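Local coordinates for protein Pcdhgb2 (Mus musculus, PDB 5SZR) that probably acts as a calcium-dependent cell-adhesion protein that may help establish and maintain specific neuronal connections, here as its extracellular cadherin domains 3 to 6, at residues G387-A392 with L423-A428; T117-P120 with G126-I129; Y165-D170 with V183-A188; A130-R135 with V199-H204. All coordinates share one frame; numbering follows the deposited sequence.

Interaction 1: residues G387-A392 with L423-A428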
loop_
_atom_site.group_PDB
_atom_site.type_symbol
_atom_site.label_atom_id
_atom_site.label_comp_id
_atom_site.label_asym_id
_atom_site.label_seq_id
_atom_site.Cartn_x
_atom_site.Cartn_y
_atom_site.Cartn_z
ATOM N N GLY A 387 24.826 -59.937 -3.067
ATOM C CA GLY A 387 24.173 -61.001 -3.801
ATOM C C GLY A 387 25.105 -62.124 -4.196
ATOM O O GLY A 387 24.790 -62.892 -5.111
ATOM N N GLU A 388 26.259 -62.223 -3.541
ATOM C CA GLU A 388 27.188 -63.317 -3.780
ATOM C C GLU A 388 26.760 -64.532 -2.971
ATOM O O GLU A 388 26.521 -64.432 -1.762
ATOM C CB GLU A 388 28.609 -62.899 -3.400
ATOM C CG GLU A 388 29.123 -61.691 -4.167
ATOM C CD GLU A 388 30.425 -61.154 -3.607
ATOM O OE1 GLU A 388 30.830 -61.601 -2.513
ATOM O OE2 GLU A 388 31.043 -60.284 -4.259
ATOM N N VAL A 389 26.649 -65.673 -3.643
ATOM C CA VAL A 389 26.280 -66.934 -3.015
ATOM C C VAL A 389 27.563 -67.719 -2.787
ATOM O O VAL A 389 28.196 -68.182 -3.742
ATOM C CB VAL A 389 25.289 -67.723 -3.880
ATOM C CG1 VAL A 389 25.012 -69.096 -3.266
ATOM C CG2 VAL A 389 24.004 -66.931 -4.073
ATOM N N ARG A 390 27.956 -67.869 -1.525
ATOM C CA ARG A 390 29.183 -68.562 -1.172
ATOM C C ARG A 390 28.883 -69.730 -0.243
ATOM O O ARG A 390 27.863 -69.755 0.451
ATOM C CB ARG A 390 30.185 -67.606 -0.508
ATOM C CG ARG A 390 30.651 -66.495 -1.439
ATOM C CD ARG A 390 31.429 -65.395 -0.728
ATOM N NE ARG A 390 31.820 -64.351 -1.672
ATOM C CZ ARG A 390 32.983 -64.317 -2.315
ATOM N NH1 ARG A 390 33.885 -65.267 -2.111
ATOM N NH2 ARG A 390 33.247 -63.333 -3.164
ATOM N N THR A 391 29.778 -70.716 -0.249
ATOM C CA THR A 391 29.745 -71.729 0.794
ATOM C C THR A 391 30.214 -71.106 2.101
ATOM O O THR A 391 31.150 -70.303 2.121
ATOM C CB THR A 391 30.633 -72.925 0.435
ATOM O OG1 THR A 391 32.000 -72.507 0.360
ATOM C CG2 THR A 391 30.217 -73.530 -0.904
ATOM N N ALA A 392 29.546 -71.463 3.197
ATOM C CA ALA A 392 29.884 -70.915 4.500
ATOM C C ALA A 392 30.609 -71.904 5.398
ATOM O O ALA A 392 31.190 -71.487 6.406
ATOM C CB ALA A 392 28.622 -70.412 5.216
ATOM N N LEU A 423 17.577 -71.087 -6.738
ATOM C CA LEU A 423 18.918 -71.512 -7.119
ATOM C C LEU A 423 19.081 -72.968 -6.718
ATOM O O LEU A 423 19.158 -73.279 -5.525
ATOM C CB LEU A 423 19.981 -70.649 -6.446
ATOM C CG LEU A 423 19.913 -69.135 -6.614
ATOM C CD1 LEU A 423 21.060 -68.506 -5.846
ATOM C CD2 LEU A 423 19.974 -68.758 -8.081
ATOM N N HIS A 424 19.121 -73.853 -7.711
ATOM C CA HIS A 424 19.432 -75.259 -7.494
ATOM C C HIS A 424 20.948 -75.407 -7.503
ATOM O O HIS A 424 21.590 -75.242 -8.545
ATOM C CB HIS A 424 18.788 -76.137 -8.565
ATOM C CG HIS A 424 17.299 -76.002 -8.644
ATOM N ND1 HIS A 424 16.459 -76.420 -7.634
ATOM C CD2 HIS A 424 16.499 -75.511 -9.620
ATOM C CE1 HIS A 424 15.206 -76.184 -7.980
ATOM N NE2 HIS A 424 15.202 -75.634 -9.181
ATOM N N LEU A 425 21.521 -75.702 -6.342
ATOM C CA LEU A 425 22.958 -75.897 -6.197
ATOM C C LEU A 425 23.214 -77.379 -5.948
ATOM O O LEU A 425 22.741 -77.937 -4.953
ATOM C CB LEU A 425 23.510 -75.037 -5.060
ATOM C CG LEU A 425 22.957 -73.610 -5.027
ATOM C CD1 LEU A 425 23.523 -72.826 -3.853
ATOM C CD2 LEU A 425 23.229 -72.886 -6.338
ATOM N N ILE A 426 23.950 -78.014 -6.855
ATOM C CA ILE A 426 24.147 -79.460 -6.840
ATOM C C ILE A 426 25.639 -79.742 -6.777
ATOM O O ILE A 426 26.384 -79.375 -7.696
ATOM C CB ILE A 426 23.516 -80.127 -8.070
ATOM C CG1 ILE A 426 22.034 -79.760 -8.163
ATOM C CG2 ILE A 426 23.705 -81.639 -8.016
ATOM C CD1 ILE A 426 21.320 -80.459 -9.285
ATOM N N PHE A 427 26.074 -80.395 -5.703
ATOM C CA PHE A 427 27.479 -80.733 -5.540
ATOM C C PHE A 427 27.865 -81.893 -6.443
ATOM O O PHE A 427 27.137 -82.883 -6.559
ATOM C CB PHE A 427 27.783 -81.088 -4.087
ATOM C CG PHE A 427 27.842 -79.900 -3.176
ATOM C CD1 PHE A 427 28.962 -79.085 -3.152
ATOM C CD2 PHE A 427 26.781 -79.597 -2.341
ATOM C CE1 PHE A 427 29.017 -77.988 -2.313
ATOM C CE2 PHE A 427 26.835 -78.507 -1.502
ATOM C CZ PHE A 427 27.955 -77.703 -1.489
ATOM N N ALA A 428 29.022 -81.767 -7.082
ATOM C CA ALA A 428 29.542 -82.821 -7.937
ATOM C C ALA A 428 30.397 -83.772 -7.115
ATOM O O ALA A 428 31.232 -83.334 -6.313
ATOM C CB ALA A 428 30.361 -82.239 -9.090
#
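While V389 packs inward against L423 and L425, its neighbours on the outer face of the same strand are joined by a salt bridge: E388 OE1 takes two bonds from R390, one from NE at 3.0 Å and one from NH2, also at 3.0 Å. R390 grips side-on, using NE and one terminal nitrogen on a single oxygen. That oxygen lies close to the guanidinium plane, whereas both nitrogens approach it from the same face of the carboxylate, well above its plane. NH1 of R390 is hydrogen-bonded to G348 O, so the guanidinium group has two partners, E388 and the G348 carbonyl. E388 and R390 point away from 423-428; V389, between them, points toward it. This is the alternation of a strand in a beta sandwich, here the last cadherin domain of the fragment: 388-391 belongs to one sheet, 418-428 to the other, and their nearest CA atoms, of V389 and L423, stand 9.6 Å apart. The two methyls of V389 divide the facing layer between them. CG2 lies beside L423 CD1 at 3.8 Å, the two side chains sliding past each other in opposite directions. CG1, set anti to the backbone N (chi1 175°), meets L425 CD1 tip to tip at 4.1 Å. L405 touches both V389 and L425 from the adjacent strand 402-410, and F380 also touches L425. On the far face of 418-428, H424 turns away from the core and touches a mannose attached to the protein.

Interaction 2: residues T117-P120 with G126-I129; sequences TPLP and GTVI
L119 and I129 make a buried apolar contact that bridges the two sheets of a cadherin domain near the end of its sandwich, with T127 at its margin. L119 lies on the short strand 119-120, an outermost strand of one sheet; I129 lies near the start of 128-135 in the other. Methyl CD2 of L119 does the touching, reaching I129 CD1 at 3.8 Å and I129 CG1 at 4.0 Å, and the two side chains cross at about a right angle. L119 reaches across because its CG is anti to the backbone N (chi1 -177°), which carries the isobutyl group off the strand into the gap between the sheets. Its other methyl, CD1, lies more loosely against T127 CG2, 4.4 Å away. The hydroxyl of T127 has a separate role, its OG1 being hydrogen-bonded to P124 O in the turn before 126-129. L119 is anchored by backbone hydrogen bonds with H204 and S206 on 196-206, whose I205 also touches its side chain, while I129 packs on L203 and T169. A cis peptide bond precedes P118. The calcium ligand E121 comes directly after strand 119-120, its side chain about 7 Å from that of L119. Strand 109-113 pairs antiparallel with 128-135, and 119-120 then pairs parallel with 196-206. Such a first strand divided between the sheets, beside a calcium-binding linker, is characteristic of the seven-stranded cadherin repeat.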
loop_
_atom_site.group_PDB
_atom_site.type_symbol
_atom_site.label_atom_id
_atom_site.label_comp_id
_atom_site.label_asym_id
_atom_site.label_seq_id
_atom_site.Cartn_x
_atom_site.Cartn_y
_atom_site.Cartn_z
ATOM N N THR A 117 -8.950 18.836 -7.323
ATOM C CA THR A 117 -9.597 17.719 -6.630
ATOM C C THR A 117 -10.040 16.591 -7.575
ATOM O O THR A 117 -10.942 16.783 -8.388
ATOM C CB THR A 117 -10.847 18.198 -5.846
ATOM O OG1 THR A 117 -10.455 19.065 -4.777
ATOM C CG2 THR A 117 -11.618 17.008 -5.277
ATOM N N PRO A 118 -9.415 15.407 -7.473
ATOM C CA PRO A 118 -8.265 15.089 -6.624
ATOM C C PRO A 118 -6.958 15.567 -7.241
ATOM O O PRO A 118 -6.939 15.973 -8.405
ATOM C CB PRO A 118 -8.302 13.562 -6.551
ATOM C CG PRO A 118 -8.894 13.161 -7.853
ATOM C CD PRO A 118 -9.930 14.206 -8.160
ATOM N N LEU A 119 -5.877 15.496 -6.464
ATOM C CA LEU A 119 -4.574 15.984 -6.890
ATOM C C LEU A 119 -3.690 14.802 -7.258
ATOM O O LEU A 119 -3.320 14.021 -6.367
ATOM C CB LEU A 119 -3.933 16.806 -5.772
ATOM C CG LEU A 119 -2.588 17.477 -6.042
ATOM C CD1 LEU A 119 -2.718 18.482 -7.166
ATOM C CD2 LEU A 119 -2.070 18.152 -4.784
ATOM N N PRO A 120 -3.340 14.618 -8.535
ATOM C CA PRO A 120 -2.500 13.475 -8.924
ATOM C C PRO A 120 -1.177 13.443 -8.171
ATOM O O PRO A 120 -0.508 14.464 -8.004
ATOM C CB PRO A 120 -2.279 13.696 -10.423
ATOM C CG PRO A 120 -3.474 14.467 -10.863
ATOM C CD PRO A 120 -3.867 15.341 -9.706
ATOM N N GLY A 126 5.490 22.788 -8.199
ATOM C CA GLY A 126 4.885 24.033 -8.619
ATOM C C GLY A 126 3.494 23.914 -9.195
ATOM O O GLY A 126 3.008 24.881 -9.794
ATOM N N THR A 127 2.839 22.768 -9.036
ATOM C CA THR A 127 1.470 22.617 -9.506
ATOM C C THR A 127 0.532 23.470 -8.662
ATOM O O THR A 127 0.645 23.512 -7.433
ATOM C CB THR A 127 1.047 21.147 -9.449
ATOM O OG1 THR A 127 1.954 20.356 -10.230
ATOM C CG2 THR A 127 -0.362 20.968 -10.000
ATOM N N VAL A 128 -0.390 24.159 -9.329
ATOM C CA VAL A 128 -1.285 25.100 -8.660
ATOM C C VAL A 128 -2.457 24.322 -8.075
ATOM O O VAL A 128 -3.305 23.810 -8.810
ATOM C CB VAL A 128 -1.769 26.189 -9.620
ATOM C CG1 VAL A 128 -2.736 27.123 -8.906
ATOM C CG2 VAL A 128 -0.583 26.956 -10.173
ATOM N N ILE A 129 -2.511 24.238 -6.748
ATOM C CA ILE A 129 -3.554 23.469 -6.081
ATOM C C ILE A 129 -4.826 24.283 -5.914
ATOM O O ILE A 129 -5.929 23.765 -6.106
ATOM C CB ILE A 129 -3.046 22.964 -4.719
ATOM C CG1 ILE A 129 -1.762 22.157 -4.883
ATOM C CG2 ILE A 129 -4.107 22.116 -4.036
ATOM C CD1 ILE A 129 -1.227 21.668 -3.571
#

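Interaction 3: residues Y165-D170 with V183-A188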
loop_
_atom_site.group_PDB
_atom_site.type_symbol
_atom_site.label_atom_id
_atom_site.label_comp_id
_atom_site.label_asym_id
_atom_site.label_seq_id
_atom_site.Cartn_x
_atom_site.Cartn_y
_atom_site.Cartn_z
ATOM N N TYR A 165 -3.278 34.831 -3.883
ATOM C CA TYR A 165 -2.258 33.818 -3.663
ATOM C C TYR A 165 -2.555 32.582 -4.498
ATOM O O TYR A 165 -3.709 32.288 -4.823
ATOM C CB TYR A 165 -2.165 33.408 -2.184
ATOM C CG TYR A 165 -1.783 34.519 -1.227
ATOM C CD1 TYR A 165 -0.458 34.729 -0.868
ATOM C CD2 TYR A 165 -2.749 35.343 -0.668
ATOM C CE1 TYR A 165 -0.107 35.730 0.013
ATOM C CE2 TYR A 165 -2.406 36.351 0.211
ATOM C CZ TYR A 165 -1.084 36.540 0.551
ATOM O OH TYR A 165 -0.740 37.550 1.432
ATOM N N LYS A 166 -1.493 31.858 -4.840
ATOM C CA LYS A 166 -1.594 30.524 -5.412
ATOM C C LYS A 166 -0.957 29.552 -4.432
ATOM O O LYS A 166 0.198 29.738 -4.034
ATOM C CB LYS A 166 -0.911 30.441 -6.779
ATOM C CG LYS A 166 -1.634 31.195 -7.874
ATOM C CD LYS A 166 -0.981 30.976 -9.226
ATOM C CE LYS A 166 -1.550 31.927 -10.270
ATOM N NZ LYS A 166 -0.995 31.660 -11.626
ATOM N N LEU A 167 -1.722 28.542 -4.022
ATOM C CA LEU A 167 -1.186 27.453 -3.216
ATOM C C LEU A 167 -0.557 26.426 -4.148
ATOM O O LEU A 167 -1.248 25.845 -4.993
ATOM C CB LEU A 167 -2.288 26.818 -2.373
ATOM C CG LEU A 167 -1.843 25.705 -1.422
ATOM C CD1 LEU A 167 -0.886 26.256 -0.371
ATOM C CD2 LEU A 167 -3.045 25.045 -0.766
ATOM N N VAL A 168 0.750 26.208 -4.009
ATOM C CA VAL A 168 1.487 25.357 -4.930
ATOM C C VAL A 168 2.241 24.280 -4.159
ATOM O O VAL A 168 2.578 24.439 -2.984
ATOM C CB VAL A 168 2.469 26.164 -5.806
ATOM C CG1 VAL A 168 1.746 27.326 -6.479
ATOM C CG2 VAL A 168 3.649 26.653 -4.978
ATOM N N THR A 169 2.499 23.167 -4.848
ATOM C CA THR A 169 3.378 22.131 -4.324
ATOM C C THR A 169 4.832 22.546 -4.498
ATOM O O THR A 169 5.201 23.165 -5.498
ATOM C CB THR A 169 3.154 20.802 -5.044
ATOM O OG1 THR A 169 3.434 20.965 -6.439
ATOM C CG2 THR A 169 1.729 20.314 -4.873
ATOM N N ASP A 170 5.658 22.206 -3.509
ATOM C CA ASP A 170 7.105 22.318 -3.644
ATOM C C ASP A 170 7.786 21.014 -3.244
ATOM O O ASP A 170 8.959 21.018 -2.857
ATOM C CB ASP A 170 7.650 23.486 -2.818
ATOM C CG ASP A 170 7.578 23.227 -1.331
ATOM O OD1 ASP A 170 8.483 23.684 -0.599
ATOM O OD2 ASP A 170 6.615 22.561 -0.897
ATOM N N VAL A 183 -4.909 21.019 4.793
ATOM C CA VAL A 183 -4.042 22.190 4.711
ATOM C C VAL A 183 -4.797 23.384 5.275
ATOM O O VAL A 183 -5.837 23.784 4.735
ATOM C CB VAL A 183 -3.586 22.453 3.267
ATOM C CG1 VAL A 183 -2.582 23.591 3.220
ATOM C CG2 VAL A 183 -2.992 21.185 2.665
ATOM N N THR A 184 -4.269 23.956 6.357
ATOM C CA THR A 184 -4.880 25.093 7.034
ATOM C C THR A 184 -4.181 26.378 6.607
ATOM O O THR A 184 -2.979 26.544 6.841
ATOM C CB THR A 184 -4.805 24.931 8.552
ATOM O OG1 THR A 184 -5.675 23.872 8.968
ATOM C CG2 THR A 184 -5.217 26.222 9.245
ATOM N N ILE A 185 -4.932 27.282 5.987
ATOM C CA ILE A 185 -4.422 28.583 5.571
ATOM C C ILE A 185 -4.956 29.634 6.538
ATOM O O ILE A 185 -6.171 29.738 6.742
ATOM C CB ILE A 185 -4.821 28.903 4.122
ATOM C CG1 ILE A 185 -4.105 27.955 3.159
ATOM C CG2 ILE A 185 -4.516 30.361 3.795
ATOM C CD1 ILE A 185 -4.418 28.207 1.706
ATOM N N VAL A 186 -4.053 30.408 7.136
ATOM C CA VAL A 186 -4.399 31.402 8.148
ATOM C C VAL A 186 -4.162 32.790 7.570
ATOM O O VAL A 186 -3.123 33.042 6.948
ATOM C CB VAL A 186 -3.584 31.200 9.438
ATOM C CG1 VAL A 186 -3.956 32.251 10.474
ATOM C CG2 VAL A 186 -3.804 29.801 9.991
ATOM N N ALA A 187 -5.123 33.688 7.779
ATOM C CA ALA A 187 -5.036 35.068 7.320
ATOM C C ALA A 187 -5.262 35.997 8.503
ATOM O O ALA A 187 -6.202 35.798 9.278
ATOM C CB ALA A 187 -6.060 35.347 6.216
ATOM N N ALA A 188 -4.406 37.008 8.642
ATOM C CA ALA A 188 -4.477 37.922 9.773
ATOM C C ALA A 188 -4.270 39.354 9.300
ATOM O O ALA A 188 -3.502 39.609 8.366
ATOM C CB ALA A 188 -3.440 37.564 10.844
#
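L167 sets one methyl, CD2, against both V183 and I185, and this three-residue cluster is the more tightly packed part of the contact: CD2 stands 4.3 Å from V183 CG1 and 4.2 Å from I185 CD1. The two partners are two places apart on their strand, so both point their side chains toward the same leucine. For L167, a CG anti to the backbone N (chi1 -177°) sends the branched end across the gap; I185, extended beyond CG1, brings CD1 forward. All three residues are buried. The cluster joins the two layers of the cadherin beta sandwich, strand 164-169 in one sheet facing strand 180-189 in the other, with the CA atoms of L167 and I185 9.4 Å apart. L157 and V149 also touch L167, one from each sheet, while I132 and I201 lie against I185. The outward faces contrast with this. K166, just before L167, turns its long chain away from 183-188 and is exposed, and D170, just past the strand, is exposed too. On the opposite sheet T184, lying between V183 and I185, faces outward and is only partly covered, with I200 touching it. Around Y165 and A187 the two segments no longer touch: the ring of Y165 packs on I132 and Y146, its OH making a weak hydrogen bond with C147 N, and A187 packs on V145 and C147.

Interaction 4: residues A130-R135 with V199-H204; sequences ALIKTR and VIITLH
No flat group takes part where A130 and I132 meet I201: the imidazole of H204 and the guanidinium of R135 both lie on outward faces, and methyl groups make the whole contact. CD1 of I201 is the shared atom, lying 4.1 Å from I132 CD1 and 4.3 Å from A130 CB. I132 and I201 reach toward each other tip to tip, but by different chain shapes. I201 is extended beyond CG1 (chi2 179°), projecting CD1 straight across the gap, whereas I132 folds back at its second torsion (chi2 -60°) and offers CD1 from a bent chain. A130 has only its CB to give, and the backbones come nearer at that end: the CA atoms of A130 and I201 are 8.8 Å apart, against 10.3 Å for those of I132 and V199. The contact is modest in area and purely apolar, its three residues buried between the sheets of the cadherin sandwich. On the outer faces R135 forms a salt bridge from NE to E109 OE2 and T202 OG1 hydrogen-bonds to N182 OD1, while I200 touches a fucose of a glycan attached to the protein. Strand 128-135 runs between 109-113 and 164-169 in its sheet, and 196-206 between 119-120 and 180-189 in the other. From these surroundings V110 and V112 touch I132, L167 touches I201, and the loop residue V115 lies against both A130 and I201.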
loop_
_atom_site.group_PDB
_atom_site.type_symbol
_atom_site.label_atom_id
_atom_site.label_comp_id
_atom_site.label_asym_id
_atom_site.label_seq_id
_atom_site.Cartn_x
_atom_site.Cartn_y
_atom_site.Cartn_z
ATOM N N ALA A 130 -4.701 25.556 -5.548
ATOM C CA ALA A 130 -5.873 26.351 -5.220
ATOM C C ALA A 130 -5.541 27.823 -5.391
ATOM O O ALA A 130 -4.382 28.234 -5.302
ATOM C CB ALA A 130 -6.354 26.069 -3.792
ATOM N N LEU A 131 -6.583 28.609 -5.635
ATOM C CA LEU A 131 -6.477 30.056 -5.733
ATOM C C LEU A 131 -7.074 30.678 -4.478
ATOM O O LEU A 131 -8.188 30.325 -4.072
ATOM C CB LEU A 131 -7.180 30.566 -6.992
ATOM C CG LEU A 131 -6.603 29.983 -8.284
ATOM C CD1 LEU A 131 -7.398 30.445 -9.494
ATOM C CD2 LEU A 131 -5.135 30.353 -8.425
ATOM N N ILE A 132 -6.326 31.592 -3.863
ATOM C CA ILE A 132 -6.668 32.176 -2.572
ATOM C C ILE A 132 -6.864 33.677 -2.753
ATOM O O ILE A 132 -6.034 34.344 -3.381
ATOM C CB ILE A 132 -5.572 31.904 -1.524
ATOM C CG1 ILE A 132 -5.187 30.416 -1.500
ATOM C CG2 ILE A 132 -6.001 32.404 -0.154
ATOM C CD1 ILE A 132 -6.316 29.485 -1.158
ATOM N N LYS A 133 -7.951 34.204 -2.193
ATOM C CA LYS A 133 -8.231 35.636 -2.196
ATOM C C LYS A 133 -8.652 36.057 -0.796
ATOM O O LYS A 133 -9.364 35.320 -0.109
ATOM C CB LYS A 133 -9.330 35.990 -3.209
ATOM C CG LYS A 133 -9.530 37.480 -3.409
ATOM C CD LYS A 133 -10.829 37.779 -4.147
ATOM C CE LYS A 133 -11.113 39.276 -4.161
ATOM N NZ LYS A 133 -12.469 39.595 -4.690
ATOM N N THR A 134 -8.213 37.239 -0.371
ATOM C CA THR A 134 -8.553 37.760 0.947
ATOM C C THR A 134 -9.361 39.042 0.823
ATOM O O THR A 134 -9.104 39.872 -0.056
ATOM C CB THR A 134 -7.304 38.033 1.791
ATOM O OG1 THR A 134 -6.574 39.133 1.233
ATOM C CG2 THR A 134 -6.419 36.813 1.816
ATOM N N ARG A 135 -10.340 39.191 1.709
ATOM C CA ARG A 135 -11.083 40.429 1.874
ATOM C C ARG A 135 -10.988 40.884 3.324
ATOM O O ARG A 135 -10.787 40.072 4.231
ATOM C CB ARG A 135 -12.556 40.258 1.470
ATOM C CG ARG A 135 -12.795 40.260 -0.033
ATOM C CD ARG A 135 -14.265 40.494 -0.361
ATOM N NE ARG A 135 -15.097 39.348 -0.008
ATOM C CZ ARG A 135 -15.450 38.393 -0.863
ATOM N NH1 ARG A 135 -16.206 37.380 -0.456
ATOM N NH2 ARG A 135 -15.046 38.449 -2.126
ATOM N N VAL A 199 -8.926 28.776 7.029
ATOM C CA VAL A 199 -9.701 27.819 6.248
ATOM C C VAL A 199 -8.864 26.560 6.056
ATOM O O VAL A 199 -7.648 26.632 5.848
ATOM C CB VAL A 199 -10.139 28.389 4.882
ATOM C CG1 VAL A 199 -11.150 29.512 5.067
ATOM C CG2 VAL A 199 -8.935 28.873 4.089
ATOM N N ILE A 200 -9.521 25.407 6.122
ATOM C CA ILE A 200 -8.867 24.112 5.980
ATOM C C ILE A 200 -9.210 23.560 4.604
ATOM O O ILE A 200 -10.387 23.353 4.286
ATOM C CB ILE A 200 -9.288 23.143 7.093
ATOM C CG1 ILE A 200 -8.930 23.742 8.457
ATOM C CG2 ILE A 200 -8.630 21.788 6.894
ATOM C CD1 ILE A 200 -9.418 22.938 9.630
ATOM N N ILE A 201 -8.186 23.347 3.784
ATOM C CA ILE A 201 -8.342 22.759 2.461
ATOM C C ILE A 201 -7.982 21.287 2.566
ATOM O O ILE A 201 -6.863 20.942 2.964
ATOM C CB ILE A 201 -7.457 23.460 1.419
ATOM C CG1 ILE A 201 -7.709 24.967 1.423
ATOM C CG2 ILE A 201 -7.704 22.878 0.037
ATOM C CD1 ILE A 201 -6.854 25.717 0.437
ATOM N N THR A 202 -8.929 20.422 2.215
ATOM C CA THR A 202 -8.698 18.984 2.198
ATOM C C THR A 202 -8.256 18.559 0.804
ATOM O O THR A 202 -8.911 18.893 -0.189
ATOM C CB THR A 202 -9.959 18.224 2.610
ATOM O OG1 THR A 202 -10.228 18.464 3.999
ATOM C CG2 THR A 202 -9.781 16.729 2.380
ATOM N N LEU A 203 -7.146 17.830 0.736
ATOM C CA LEU A 203 -6.576 17.376 -0.526
ATOM C C LEU A 203 -6.657 15.860 -0.623
ATOM O O LEU A 203 -6.199 15.145 0.278
ATOM C CB LEU A 203 -5.123 17.835 -0.668
ATOM C CG LEU A 203 -4.956 19.353 -0.706
ATOM C CD1 LEU A 203 -3.503 19.732 -0.964
ATOM C CD2 LEU A 203 -5.875 19.943 -1.762
ATOM N N HIS A 204 -7.241 15.379 -1.713
ATOM C CA HIS A 204 -7.286 13.960 -2.028
ATOM C C HIS A 204 -6.233 13.676 -3.091
ATOM O O HIS A 204 -6.271 14.266 -4.176
ATOM C CB HIS A 204 -8.675 13.556 -2.516
ATOM C CG HIS A 204 -9.708 13.534 -1.434
ATOM N ND1 HIS A 204 -9.387 13.378 -0.103
ATOM C CD2 HIS A 204 -11.057 13.647 -1.485
ATOM C CE1 HIS A 204 -10.493 13.396 0.619
ATOM N NE2 HIS A 204 -11.519 13.559 -0.195
#

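How the interactions relate
Interactions 2, 3 and 4 belong to one cadherin domain and interaction 1 to the last domain of the fragment, its centre 96 to 105 Å from theirs along an elongated chain. Interaction 1 repeats the cross-sheet packing seen in the earlier domain. Centres of interactions 3 and 4 are 7 Å apart, and interaction 2 lies 12 to 13 Å from both. Strand 128-135 serves interactions 2 and 4 and neighbours 164-169 of interaction 3; opposite, 180-189 and 196-206 are adjacent. Along the chain interaction 2 precedes interaction 3, which is nested within the loop closed by interaction 4; interaction 1 comes last. Interactions 2 to 4 are side-chain contacts between the sandwich's two sheets.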